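Local coordinates for lipoate-protein ligase, putative (Streptococcus pneumoniae, PDB 1VQZ), which is a putative member of the lipoate-protein ligase family, with a domain of the class II tRNA-synthetase-like superfamily followed by a smaller C-terminal domain, at residues A[42-47]-A[96-101]; A[111-116]-A[211-216]. One frame throughout, in Å; residues are numbered along the deposited sequence.

Contact 1: A[42-47]-A[96-101]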
ATOM      1  N   GLN A  42     -18.722   7.543   0.128  1.00 28.76           N
ATOM      2  CA  GLN A  42     -18.101   6.535   0.987  1.00 25.36           C
ATOM      3  C   GLN A  42     -18.317   5.167   0.402  1.00 27.29           C
ATOM      4  O   GLN A  42     -19.467   4.783   0.104  1.00 24.03           O
ATOM      5  CB  GLN A  42     -18.750   6.492   2.383  1.00 27.87           C
ATOM      6  CG  GLN A  42     -18.335   7.572   3.317  1.00 30.79           C
ATOM      7  CD  GLN A  42     -19.112   8.835   3.112  1.00 39.01           C
ATOM      8  OE1 GLN A  42     -20.300   8.801   2.770  1.00 43.53           O
ATOM      9  NE2 GLN A  42     -18.444   9.974   3.299  1.00 51.44           N
ATOM     10  N   ILE A  43     -17.233   4.415   0.317  1.00 24.38           N
ATOM     11  CA  ILE A  43     -17.243   3.077  -0.300  1.00 25.19           C
ATOM     12  C   ILE A  43     -16.442   2.105   0.543  1.00 26.65           C
ATOM     13  O   ILE A  43     -15.339   2.421   1.005  1.00 27.11           O
ATOM     14  CB  ILE A  43     -16.705   3.052  -1.787  1.00 24.27           C
ATOM     15  CG1 ILE A  43     -17.457   4.038  -2.690  1.00 25.08           C
ATOM     16  CG2 ILE A  43     -16.810   1.630  -2.347  1.00 30.34           C
ATOM     17  CD1 ILE A  43     -16.858   4.244  -4.059  1.00 28.31           C
ATOM     18  N   PHE A  44     -17.031   0.931   0.764  1.00 29.68           N
ATOM     19  CA  PHE A  44     -16.448  -0.139   1.559  1.00 30.20           C
ATOM     20  C   PHE A  44     -16.447  -1.443   0.741  1.00 29.87           C
ATOM     21  O   PHE A  44     -17.449  -1.803   0.087  1.00 29.59           O
ATOM     22  CB  PHE A  44     -17.231  -0.346   2.871  1.00 29.66           C
ATOM     23  CG  PHE A  44     -16.730  -1.523   3.714  1.00 29.33           C
ATOM     24  CD1 PHE A  44     -15.447  -1.513   4.268  1.00 26.66           C
ATOM     25  CD2 PHE A  44     -17.534  -2.662   3.937  1.00 25.94           C
ATOM     26  CE1 PHE A  44     -14.989  -2.615   5.020  1.00 34.15           C
ATOM     27  CE2 PHE A  44     -17.062  -3.757   4.695  1.00 36.47           C
ATOM     28  CZ  PHE A  44     -15.805  -3.720   5.233  1.00 31.92           C
ATOM     29  N   LEU A  45     -15.324  -2.138   0.771  1.00 28.77           N
ATOM     30  CA  LEU A  45     -15.255  -3.517   0.274  1.00 32.02           C
ATOM     31  C   LEU A  45     -14.220  -4.379   0.964  1.00 33.40           C
ATOM     32  O   LEU A  45     -13.192  -3.881   1.440  1.00 30.94           O
ATOM     33  CB  LEU A  45     -15.015  -3.602  -1.240  1.00 33.10           C
ATOM     34  CG  LEU A  45     -13.870  -2.881  -1.921  1.00 34.12           C
ATOM     35  CD1 LEU A  45     -13.588  -3.496  -3.275  1.00 42.55           C
ATOM     36  CD2 LEU A  45     -14.241  -1.377  -2.097  1.00 36.33           C
ATOM     37  N   LEU A  46     -14.542  -5.682   0.983  1.00 33.12           N
ATOM     38  CA  LEU A  46     -13.658  -6.762   1.441  1.00 28.95           C
ATOM     39  C   LEU A  46     -13.397  -7.736   0.284  1.00 27.63           C
ATOM     40  O   LEU A  46     -14.295  -8.054  -0.451  1.00 29.17           O
ATOM     41  CB  LEU A  46     -14.299  -7.510   2.594  1.00 25.72           C
ATOM     42  CG  LEU A  46     -14.680  -6.672   3.821  1.00 31.43           C
ATOM     43  CD1 LEU A  46     -15.638  -7.403   4.791  1.00 31.11           C
ATOM     44  CD2 LEU A  46     -13.436  -6.225   4.498  1.00 31.71           C
ATOM     45  N   TRP A  47     -12.157  -8.185   0.126  1.00 27.31           N
ATOM     46  CA  TRP A  47     -11.783  -9.026  -0.995  1.00 30.71           C
ATOM     47  C   TRP A  47     -10.480  -9.793  -0.784  1.00 30.47           C
ATOM     48  O   TRP A  47      -9.727  -9.508   0.124  1.00 34.04           O
ATOM     49  CB  TRP A  47     -11.741  -8.188  -2.279  1.00 30.40           C
ATOM     50  CG  TRP A  47     -10.964  -6.911  -2.150  1.00 31.85           C
ATOM     51  CD1 TRP A  47     -11.345  -5.751  -1.515  1.00 34.63           C
ATOM     52  CD2 TRP A  47      -9.657  -6.697  -2.627  1.00 30.04           C
ATOM     53  NE1 TRP A  47     -10.357  -4.809  -1.619  1.00 33.51           N
ATOM     54  CE2 TRP A  47      -9.295  -5.369  -2.284  1.00 36.71           C
ATOM     55  CE3 TRP A  47      -8.757  -7.480  -3.348  1.00 30.93           C
ATOM     56  CZ2 TRP A  47      -8.049  -4.812  -2.642  1.00 32.51           C
ATOM     57  CZ3 TRP A  47      -7.493  -6.918  -3.695  1.00 27.45           C
ATOM     58  CH2 TRP A  47      -7.186  -5.588  -3.366  1.00 32.06           C
ATOM     59  N   TYR A  96      -9.182  -5.188   2.870  1.00 28.40           N
ATOM     60  CA  TYR A  96     -10.271  -4.247   3.105  1.00 28.99           C
ATOM     61  C   TYR A  96      -9.935  -2.961   2.379  1.00 31.11           C
ATOM     62  O   TYR A  96      -8.733  -2.597   2.218  1.00 28.30           O
ATOM     63  CB  TYR A  96     -10.531  -3.975   4.618  1.00 26.71           C
ATOM     64  CG  TYR A  96      -9.386  -3.285   5.329  1.00 31.55           C
ATOM     65  CD1 TYR A  96      -8.348  -4.013   5.924  1.00 30.06           C
ATOM     66  CD2 TYR A  96      -9.322  -1.891   5.362  1.00 32.90           C
ATOM     67  CE1 TYR A  96      -7.281  -3.351   6.542  1.00 27.81           C
ATOM     68  CE2 TYR A  96      -8.281  -1.236   5.951  1.00 37.09           C
ATOM     69  CZ  TYR A  96      -7.262  -1.949   6.540  1.00 35.20           C
ATOM     70  OH  TYR A  96      -6.260  -1.216   7.133  1.00 34.04           O
ATOM     71  N   THR A  97     -10.998  -2.256   1.978  1.00 29.58           N
ATOM     72  CA  THR A  97     -10.891  -0.946   1.323  1.00 29.21           C
ATOM     73  C   THR A  97     -11.933   0.021   1.887  1.00 30.07           C
ATOM     74  O   THR A  97     -13.102  -0.282   1.879  1.00 27.89           O
ATOM     75  CB  THR A  97     -11.178  -1.105  -0.147  1.00 32.73           C
ATOM     76  OG1 THR A  97     -10.259  -2.047  -0.691  1.00 31.18           O
ATOM     77  CG2 THR A  97     -11.080   0.182  -0.868  1.00 29.16           C
ATOM     78  N   ILE A  98     -11.487   1.168   2.387  1.00 30.60           N
ATOM     79  CA  ILE A  98     -12.345   2.226   2.925  1.00 28.75           C
ATOM     80  C   ILE A  98     -12.025   3.507   2.150  1.00 28.03           C
ATOM     81  O   ILE A  98     -10.987   4.098   2.347  1.00 29.16           O
ATOM     82  CB  ILE A  98     -12.051   2.453   4.400  1.00 29.66           C
ATOM     83  CG1 ILE A  98     -12.080   1.114   5.146  1.00 35.22           C
ATOM     84  CG2 ILE A  98     -13.046   3.426   5.047  1.00 27.89           C
ATOM     85  CD1 ILE A  98     -11.401   1.206   6.482  1.00 38.90           C
ATOM     86  N   ILE A  99     -12.952   3.928   1.302  1.00 25.25           N
ATOM     87  CA  ILE A  99     -12.846   5.149   0.505  1.00 25.88           C
ATOM     88  C   ILE A  99     -13.822   6.203   0.939  1.00 28.93           C
ATOM     89  O   ILE A  99     -15.012   5.915   1.213  1.00 27.43           O
ATOM     90  CB  ILE A  99     -13.107   4.819  -0.958  1.00 26.00           C
ATOM     91  CG1 ILE A  99     -11.992   3.904  -1.495  1.00 24.36           C
ATOM     92  CG2 ILE A  99     -13.238   6.079  -1.795  1.00 27.06           C
ATOM     93  CD1 ILE A  99     -12.467   2.965  -2.579  1.00 29.16           C
ATOM     94  N   SER A 100     -13.335   7.443   0.999  1.00 29.34           N
ATOM     95  CA  SER A 100     -14.173   8.573   1.478  1.00 29.87           C
ATOM     96  C   SER A 100     -13.759   9.876   0.839  1.00 29.37           C
ATOM     97  O   SER A 100     -12.574  10.151   0.678  1.00 31.97           O
ATOM     98  CB  SER A 100     -14.076   8.737   2.989  1.00 32.97           C
ATOM     99  OG  SER A 100     -12.724   9.033   3.302  1.00 37.21           O
ATOM    100  N   LYS A 101     -14.751  10.630   0.420  1.00 27.46           N
ATOM    101  CA  LYS A 101     -14.608  12.019   0.095  1.00 32.36           C
ATOM    102  C   LYS A 101     -14.083  12.755   1.314  1.00 32.15           C
ATOM    103  O   LYS A 101     -14.556  12.570   2.446  1.00 30.92           O
ATOM    104  CB  LYS A 101     -15.975  12.589  -0.287  1.00 29.68           C
ATOM    105  CG  LYS A 101     -15.985  14.085  -0.627  1.00 35.33           C
ATOM    106  CD  LYS A 101     -17.399  14.554  -1.012  1.00 38.03           C
ATOM    107  CE  LYS A 101     -17.383  16.022  -1.461  1.00 42.15           C
ATOM    108  NZ  LYS A 101     -18.633  16.458  -2.171  1.00 45.13           N
TER
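Thr97 joins both Leu45 and Trp47 across this antiparallel strand pair. Four backbone hydrogen bonds tie Ile43 to Ile99 and Leu45 to Thr97; the straightest, at 178°, runs from Ile99 N to Ile43 O over 2.8 Å. CA-H...O contacts from the non-hydrogen-bonded positions add to the seam, among them Gln42 CA to Ile99 O at 3.2 Å, just beyond the Ile43-Ile99 pair.

One side-chain hydrogen bond crosses the strands. Trp47 CG sits between its backbone N and carbonyl carbon (chi1 49°), swinging the indole across so that NE1 donates its N-H to Thr97 OG1 at 2.9 Å, with the oxygen in the ring plane. The hydroxyl also hydrogen-bonds Glu30 OE2 of helix 23-36, which covers this side of the large mixed sheet of the ligase catalytic-type domain; strands 42-47 and 93-101 are neighbours within that sheet.

Apolar contacts divide between the faces. Leu45 and Thr97 run side by side, with Leu45 CD2 3.6 Å from Thr97 CB, and Ile43 CB meets Ile99 CB at 4.1 Å. On the face bearing Phe44, Leu46, Tyr96 and Ile98, Leu46 CD2 reaches Tyr96 CB at 3.7 Å, while Ile98 CG1 lies at the edge of the Phe44 ring, 4.4 Å from CD1.

Contact 2: A[111-116]-A[211-216]. With EDO (1,2-ethanediol), chain E.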
ATOM      1  N   LYS A 111      -9.733   4.136  11.407  1.00 38.75           N
ATOM      2  CA  LYS A 111     -10.222   4.309  12.776  1.00 40.90           C
ATOM      3  C   LYS A 111     -11.682   3.906  12.917  1.00 41.02           C
ATOM      4  O   LYS A 111     -12.043   3.243  13.867  1.00 43.65           O
ATOM      5  CB  LYS A 111     -10.079   5.759  13.223  1.00 41.76           C
ATOM      6  CG  LYS A 111      -8.634   6.213  13.351  1.00 49.34           C
ATOM      7  N   SER A 112     -12.533   4.310  11.983  1.00 39.17           N
ATOM      8  CA  SER A 112     -13.940   3.989  12.113  1.00 39.02           C
ATOM      9  C   SER A 112     -14.243   2.511  11.822  1.00 37.64           C
ATOM     10  O   SER A 112     -15.161   1.953  12.404  1.00 37.26           O
ATOM     11  CB  SER A 112     -14.817   4.950  11.285  1.00 40.70           C
ATOM     12  OG  SER A 112     -14.534   4.949   9.918  1.00 36.35           O
ATOM     13  N   PHE A 113     -13.464   1.889  10.935  1.00 36.72           N
ATOM     14  CA  PHE A 113     -13.573   0.440  10.612  1.00 35.03           C
ATOM     15  C   PHE A 113     -13.102  -0.432  11.770  1.00 34.55           C
ATOM     16  O   PHE A 113     -13.592  -1.548  11.991  1.00 34.65           O
ATOM     17  CB  PHE A 113     -12.733   0.175   9.360  1.00 33.61           C
ATOM     18  CG  PHE A 113     -12.613  -1.282   8.946  1.00 35.17           C
ATOM     19  CD1 PHE A 113     -13.719  -2.023   8.588  1.00 34.74           C
ATOM     20  CD2 PHE A 113     -11.344  -1.897   8.882  1.00 34.03           C
ATOM     21  CE1 PHE A 113     -13.583  -3.369   8.149  1.00 33.32           C
ATOM     22  CE2 PHE A 113     -11.187  -3.223   8.463  1.00 38.20           C
ATOM     23  CZ  PHE A 113     -12.300  -3.974   8.086  1.00 34.01           C
ATOM     24  N   SER A 114     -12.170   0.115  12.533  1.00 34.69           N
ATOM     25  CA  SER A 114     -11.473  -0.634  13.563  1.00 36.45           C
ATOM     26  C   SER A 114     -12.440  -1.106  14.665  1.00 35.98           C
ATOM     27  O   SER A 114     -12.256  -2.163  15.235  1.00 33.34           O
ATOM     28  CB  SER A 114     -10.375   0.255  14.150  1.00 38.06           C
ATOM     29  OG  SER A 114     -10.926   1.168  15.102  1.00 41.10           O
ATOM     30  N   THR A 115     -13.468  -0.307  14.961  1.00 37.60           N
ATOM     31  CA  THR A 115     -14.461  -0.691  15.949  1.00 37.32           C
ATOM     32  C   THR A 115     -15.264  -1.916  15.504  1.00 36.85           C
ATOM     33  O   THR A 115     -15.370  -2.888  16.279  1.00 38.29           O
ATOM     34  CB  THR A 115     -15.367   0.499  16.393  1.00 36.00           C
ATOM     35  OG1 THR A 115     -14.645   1.276  17.354  1.00 36.10           O
ATOM     36  CG2 THR A 115     -16.635   0.011  17.056  1.00 39.73           C
ATOM     37  N   PRO A 116     -15.858  -1.860  14.296  1.00 35.75           N
ATOM     38  CA  PRO A 116     -16.445  -3.050  13.672  1.00 34.29           C
ATOM     39  C   PRO A 116     -15.538  -4.293  13.695  1.00 33.32           C
ATOM     40  O   PRO A 116     -16.024  -5.380  14.039  1.00 31.15           O
ATOM     41  CB  PRO A 116     -16.744  -2.593  12.247  1.00 35.65           C
ATOM     42  CG  PRO A 116     -16.991  -1.149  12.370  1.00 37.23           C
ATOM     43  CD  PRO A 116     -16.064  -0.661  13.450  1.00 36.37           C
ATOM     44  N   ASP A 211     -17.925 -12.215   5.841  1.00 30.61           N
ATOM     45  CA  ASP A 211     -19.345 -11.976   5.868  1.00 32.35           C
ATOM     46  C   ASP A 211     -19.832 -11.436   7.217  1.00 33.19           C
ATOM     47  O   ASP A 211     -20.736 -10.605   7.230  1.00 32.49           O
ATOM     48  CB  ASP A 211     -20.078 -13.235   5.439  1.00 33.62           C
ATOM     49  CG  ASP A 211     -19.845 -13.557   3.950  1.00 32.18           C
ATOM     50  OD1 ASP A 211     -19.229 -12.728   3.251  1.00 35.05           O
ATOM     51  OD2 ASP A 211     -20.308 -14.603   3.450  1.00 39.18           O
ATOM     52  N   LEU A 212     -19.237 -11.881   8.336  1.00 30.23           N
ATOM     53  CA  LEU A 212     -19.560 -11.295   9.657  1.00 27.82           C
ATOM     54  C   LEU A 212     -19.151  -9.839   9.718  1.00 27.71           C
ATOM     55  O   LEU A 212     -19.871  -9.010  10.238  1.00 27.36           O
ATOM     56  CB  LEU A 212     -18.861 -12.037  10.794  1.00 29.34           C
ATOM     57  CG  LEU A 212     -19.464 -13.342  11.273  1.00 24.53           C
ATOM     58  CD1 LEU A 212     -18.425 -14.167  12.133  1.00 30.44           C
ATOM     59  CD2 LEU A 212     -20.753 -13.174  12.038  1.00 29.35           C
ATOM     60  N   LEU A 213     -17.989  -9.511   9.167  1.00 27.91           N
ATOM     61  CA  LEU A 213     -17.577  -8.098   9.099  1.00 28.68           C
ATOM     62  C   LEU A 213     -18.542  -7.240   8.280  1.00 27.13           C
ATOM     63  O   LEU A 213     -18.918  -6.145   8.708  1.00 27.80           O
ATOM     64  CB  LEU A 213     -16.184  -7.954   8.504  1.00 25.23           C
ATOM     65  CG  LEU A 213     -14.974  -8.038   9.381  1.00 35.29           C
ATOM     66  CD1 LEU A 213     -13.773  -7.689   8.503  1.00 38.27           C
ATOM     67  CD2 LEU A 213     -15.100  -7.071  10.586  1.00 36.03           C
ATOM     68  N   LEU A 214     -18.916  -7.726   7.103  1.00 29.37           N
ATOM     69  CA  LEU A 214     -19.839  -6.996   6.238  1.00 30.15           C
ATOM     70  C   LEU A 214     -21.160  -6.873   6.971  1.00 26.53           C
ATOM     71  O   LEU A 214     -21.747  -5.776   7.014  1.00 31.14           O
ATOM     72  CB  LEU A 214     -20.023  -7.692   4.879  1.00 33.25           C
ATOM     73  CG  LEU A 214     -20.957  -6.947   3.905  1.00 35.97           C
ATOM     74  CD1 LEU A 214     -20.370  -5.576   3.530  1.00 40.97           C
ATOM     75  CD2 LEU A 214     -21.245  -7.731   2.627  1.00 34.62           C
ATOM     76  N   GLU A 215     -21.630  -7.965   7.571  1.00 26.60           N
ATOM     77  CA  GLU A 215     -22.901  -7.913   8.347  1.00 28.69           C
ATOM     78  C   GLU A 215     -22.803  -6.857   9.468  1.00 29.09           C
ATOM     79  O   GLU A 215     -23.731  -6.054   9.694  1.00 27.77           O
ATOM     80  CB  GLU A 215     -23.300  -9.300   8.914  1.00 30.05           C
ATOM     81  CG  GLU A 215     -24.127 -10.194   7.936  1.00 35.92           C
ATOM     82  CD  GLU A 215     -25.462  -9.530   7.412  1.00 57.72           C
ATOM     83  OE1 GLU A 215     -26.326  -9.149   8.261  1.00 45.87           O
ATOM     84  OE2 GLU A 215     -25.640  -9.399   6.160  1.00 63.31           O
ATOM     85  N   TYR A 216     -21.665  -6.813  10.156  1.00 25.92           N
ATOM     86  CA  TYR A 216     -21.478  -5.741  11.118  1.00 26.98           C
ATOM     87  C   TYR A 216     -21.563  -4.346  10.500  1.00 24.75           C
ATOM     88  O   TYR A 216     -22.205  -3.442  11.077  1.00 26.40           O
ATOM     89  CB  TYR A 216     -20.151  -5.876  11.862  1.00 28.14           C
ATOM     90  CG  TYR A 216     -20.093  -4.989  13.085  1.00 34.18           C
ATOM     91  CD1 TYR A 216     -19.803  -3.622  12.969  1.00 41.23           C
ATOM     92  CD2 TYR A 216     -20.371  -5.493  14.349  1.00 38.15           C
ATOM     93  CE1 TYR A 216     -19.768  -2.786  14.095  1.00 41.63           C
ATOM     94  CE2 TYR A 216     -20.331  -4.654  15.489  1.00 40.80           C
ATOM     95  CZ  TYR A 216     -20.030  -3.306  15.342  1.00 27.22           C
ATOM     96  OH  TYR A 216     -19.966  -2.501  16.451  1.00 40.30           O
TER
HETATM   97  C1  EDO E 403     -22.837 -10.695   3.853  1.00 59.78           C
HETATM   98  O1  EDO E 403     -23.239 -11.216   5.110  1.00 61.29           O
HETATM   99  C2  EDO E 403     -23.499 -11.474   2.727  1.00 60.40           C
HETATM  100  O2  EDO E 403     -23.319 -10.761   1.480  1.00 62.03           O
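Tyr216 lays its ring against Pro116, where helices 110-123 and 206-220 come nearest within these segments. From CA, the bond to CB already points toward the other helix, and with CG anti to the backbone N (chi1 -166°) the ring is carried on to the proline. CG is at the margin of the contact. The grip lies along one side of the ring: CD1 is 3.3 Å from Pro116 CB, and CE1 is 3.4 Å from Pro116 CA. CZ is looser, 4.0 Å from the same CA. At the tip, OH lies 4.2 Å from Thr115 CG2, and its polar partner is Asn119 ND2, one turn further along helix 110-123. Pro116 O stands over the centre of one ring face, 4.2 Å above the plane, and also hydrogen-bonds Thr120 OG1.

A second contact, mainly apolar, lies beside this one. Phe113 and Leu213 cross at about a right angle, Phe113 CZ touching Leu213 CD1 at 4.0 Å, while the other Leu213 methyl, CD2, packs near Pro116 O. No hydrogen bond joins the two segments. On helix 206-220, a 1,2-ethanediol, probably from the crystallisation liquor, hydrogen-bonds through O1 to Glu215 OE2 at 3.2 Å.

The segment axes stay 10.6 Å apart and cross at 114°, so large side chains fill the gap. Helix 110-123 is kinked at Pro116; Ser114 touches Phe130 of strand 128-131, and Phe113 packs its ring onto the large sheet.

The centres of contact 1 and contact 2 lie about 11 Å apart, and Phe113 is the main bridge between them. Its ring stacks on Tyr96, with Phe113 CE2 3.6 Å from Tyr96 CG. It also meets the ring of Phe44 with planes at about 45°, Phe113 CE1 lying 3.5 Å from Phe44 CE1. Phe113 CB packs on Ile98 CD1 at 3.3 Å. Helix 206-220 joins from contact 2 through Leu213 CB, 3.8 Å from Leu46 CD1. Both helices of contact 2 therefore cover the same face of the strand pair in contact 1. On the opposite face, the side chain of Trp47 comes within about 4 Å of a 1,2-ethanediol, not the molecule beside Glu215.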